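Local coordinates for chitinase A (PDB 4MNK), which probably hydrolyses chitin as a family 18 glycosidase of plant class V and binds N-acetylglucosamine oligomers in its cleft, at residues S94-F99 against V135-A140. Numbering follows the deposited sequence.
Sequences SARQRF and VSELTA
Arg-96 and Glu-137 bridge two helical segments, 94-99 near the start of helix 93-110 and 135-140 in the middle of helix 125-149, whose backbones keep the i to i+4 bonding of regular helix, as from Phe-99 N to Ala-95 O. Both side chains leave their helices toward the other segment. In each, CG lies opposite the carbonyl carbon and beside the backbone N (chi1 -66° in Arg-96); the glutamate then runs out extended, whereas the arginine bends at chi3, and the two chains cross at about a right angle. That bend presents the guanidinium side-on, NE and NH2 forming a two-pronged salt bridge. Arg-96 NE donates to Glu-137 OE1 at 2.9 Å, nearly straight (165°), on the syn side but tilted out of the carboxylate plane. Arg-96 NH2 reaches the syn lone pair of Glu-137 OE2 at 3.0 Å. Both oxygens stay near the guanidinium plane, although the two flat groups are twisted 34° apart. Glu-137 OE1 also lies 3.4 Å from Arg-96 CB, over the base of the arginine chain. Arg-96 NH1 bonds to Asn-90 O at the end of helix 80-90, so all three nitrogens of the guanidinium of buried Arg-96 have acceptors, which should hold the group against turning. On the side of the barrel strand, Phe-99 CE2 and Leu-138 CD2 face each other loosely at 4.6 Å, and both side chains pack on Leu-117 of strand 114-119. Replacing Arg-96 with a leucine would probably leave the Glu-137 carboxylate without this countercharge and Asn-90 O without this donor. The contact thus joins two neighbouring outer helices of the TIM barrel through paired opposite charges, and the arginine is likely to favour the ionised carboxylate.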
loop_
_atom_site.group_PDB
_atom_site.type_symbol
_atom_site.label_atom_id
_atom_site.label_comp_id
_atom_site.label_asym_id
_atom_site.label_seq_id
_atom_site.Cartn_x
_atom_site.Cartn_y
_atom_site.Cartn_z
ATOM N N SER A 94 -24.255 -14.086 -6.688
ATOM C CA SER A 94 -24.092 -14.082 -8.141
ATOM C C SER A 94 -23.033 -13.068 -8.574
ATOM O O SER A 94 -22.204 -13.359 -9.438
ATOM C CB SER A 94 -25.425 -13.812 -8.842
ATOM O OG SER A 94 -26.360 -14.843 -8.574
ATOM N N ALA A 95 -23.060 -11.886 -7.961
ATOM C CA ALA A 95 -22.062 -10.854 -8.230
ATOM C C ALA A 95 -20.654 -11.322 -7.852
ATOM O O ALA A 95 -19.702 -11.092 -8.600
ATOM C CB ALA A 95 -22.416 -9.561 -7.507
ATOM N N ARG A 96 -20.528 -11.991 -6.703
ATOM C CA ARG A 96 -19.235 -12.528 -6.266
ATOM C C ARG A 96 -18.678 -13.513 -7.289
ATOM O O ARG A 96 -17.481 -13.507 -7.573
ATOM C CB ARG A 96 -19.336 -13.193 -4.889
ATOM C CG ARG A 96 -19.666 -12.237 -3.744
ATOM C CD ARG A 96 -19.302 -12.831 -2.387
ATOM N NE ARG A 96 -19.855 -14.171 -2.198
ATOM C CZ ARG A 96 -21.020 -14.436 -1.614
ATOM N NH1 ARG A 96 -21.784 -13.458 -1.138
ATOM N NH2 ARG A 96 -21.423 -15.695 -1.502
ATOM N N GLN A 97 -19.551 -14.347 -7.849
ATOM C CA GLN A 97 -19.153 -15.312 -8.876
ATOM C C GLN A 97 -18.608 -14.605 -10.121
ATOM O O GLN A 97 -17.573 -15.002 -10.664
ATOM C CB GLN A 97 -20.328 -16.231 -9.232
ATOM C CG GLN A 97 -19.954 -17.484 -10.022
ATOM C CD GLN A 97 -21.061 -18.532 -10.034
ATOM O OE1 GLN A 97 -22.174 -18.292 -9.559
ATOM N NE2 GLN A 97 -20.754 -19.706 -10.577
ATOM N N ARG A 98 -19.298 -13.553 -10.560
ATOM C CA ARG A 98 -18.870 -12.775 -11.723
ATOM C C ARG A 98 -17.533 -12.080 -11.464
ATOM O O ARG A 98 -16.666 -12.057 -12.338
ATOM C CB ARG A 98 -19.941 -11.758 -12.138
ATOM C CG ARG A 98 -21.267 -12.390 -12.565
ATOM C CD ARG A 98 -22.177 -11.402 -13.282
ATOM N NE ARG A 98 -22.542 -10.257 -12.447
ATOM C CZ ARG A 98 -23.559 -10.232 -11.590
ATOM N NH1 ARG A 98 -24.333 -11.299 -11.425
ATOM N NH2 ARG A 98 -23.801 -9.134 -10.886
ATOM N N PHE A 99 -17.372 -11.535 -10.258
ATOM C CA PHE A 99 -16.132 -10.880 -9.842
ATOM C C PHE A 99 -14.961 -11.859 -9.855
ATOM O O PHE A 99 -13.893 -11.551 -10.378
ATOM C CB PHE A 99 -16.293 -10.274 -8.444
ATOM C CG PHE A 99 -15.029 -9.658 -7.889
ATOM C CD1 PHE A 99 -14.808 -8.287 -7.987
ATOM C CD2 PHE A 99 -14.069 -10.442 -7.256
ATOM C CE1 PHE A 99 -13.648 -7.707 -7.468
ATOM C CE2 PHE A 99 -12.903 -9.871 -6.738
ATOM C CZ PHE A 99 -12.697 -8.502 -6.847
ATOM N N VAL A 135 -13.405 -13.766 -0.611
ATOM C CA VAL A 135 -12.013 -14.204 -0.617
ATOM C C VAL A 135 -11.895 -15.732 -0.622
ATOM O O VAL A 135 -11.044 -16.290 -1.318
ATOM C CB VAL A 135 -11.209 -13.558 0.537
ATOM C CG1 VAL A 135 -9.797 -14.117 0.606
ATOM C CG2 VAL A 135 -11.152 -12.045 0.357
ATOM N N SER A 136 -12.767 -16.409 0.125
ATOM C CA SER A 136 -12.762 -17.870 0.136
ATOM C C SER A 136 -13.059 -18.419 -1.261
ATOM O O SER A 136 -12.391 -19.344 -1.734
ATOM C CB SER A 136 -13.761 -18.414 1.155
ATOM O OG SER A 136 -13.693 -19.828 1.220
ATOM N N GLU A 137 -14.054 -17.831 -1.923
ATOM C CA GLU A 137 -14.426 -18.216 -3.283
ATOM C C GLU A 137 -13.308 -17.911 -4.285
ATOM O O GLU A 137 -13.048 -18.699 -5.198
ATOM C CB GLU A 137 -15.744 -17.545 -3.684
ATOM C CG GLU A 137 -16.957 -18.115 -2.934
ATOM C CD GLU A 137 -18.149 -17.165 -2.853
ATOM O OE1 GLU A 137 -18.166 -16.130 -3.548
ATOM O OE2 GLU A 137 -19.086 -17.468 -2.081
ATOM N N LEU A 138 -12.635 -16.780 -4.096
ATOM C CA LEU A 138 -11.526 -16.396 -4.966
ATOM C C LEU A 138 -10.339 -17.358 -4.829
ATOM O O LEU A 138 -9.770 -17.796 -5.829
ATOM C CB LEU A 138 -11.103 -14.949 -4.695
ATOM C CG LEU A 138 -10.026 -14.339 -5.597
ATOM C CD1 LEU A 138 -10.377 -14.444 -7.084
ATOM C CD2 LEU A 138 -9.807 -12.890 -5.203
ATOM N N THR A 139 -9.987 -17.698 -3.591
ATOM C CA THR A 139 -8.920 -18.669 -3.328
ATOM C C THR A 139 -9.183 -20.001 -4.042
ATOM O O THR A 139 -8.298 -20.537 -4.712
ATOM C CB THR A 139 -8.736 -18.905 -1.811
ATOM O OG1 THR A 139 -8.357 -17.676 -1.180
ATOM C CG2 THR A 139 -7.663 -19.958 -1.538
ATOM N N ALA A 140 -10.404 -20.517 -3.906
ATOM C CA ALA A 140 -10.794 -21.781 -4.535
ATOM C C ALA A 140 -10.717 -21.711 -6.059
ATOM O O ALA A 140 -10.208 -22.627 -6.709
ATOM C CB ALA A 140 -12.192 -22.191 -4.088
#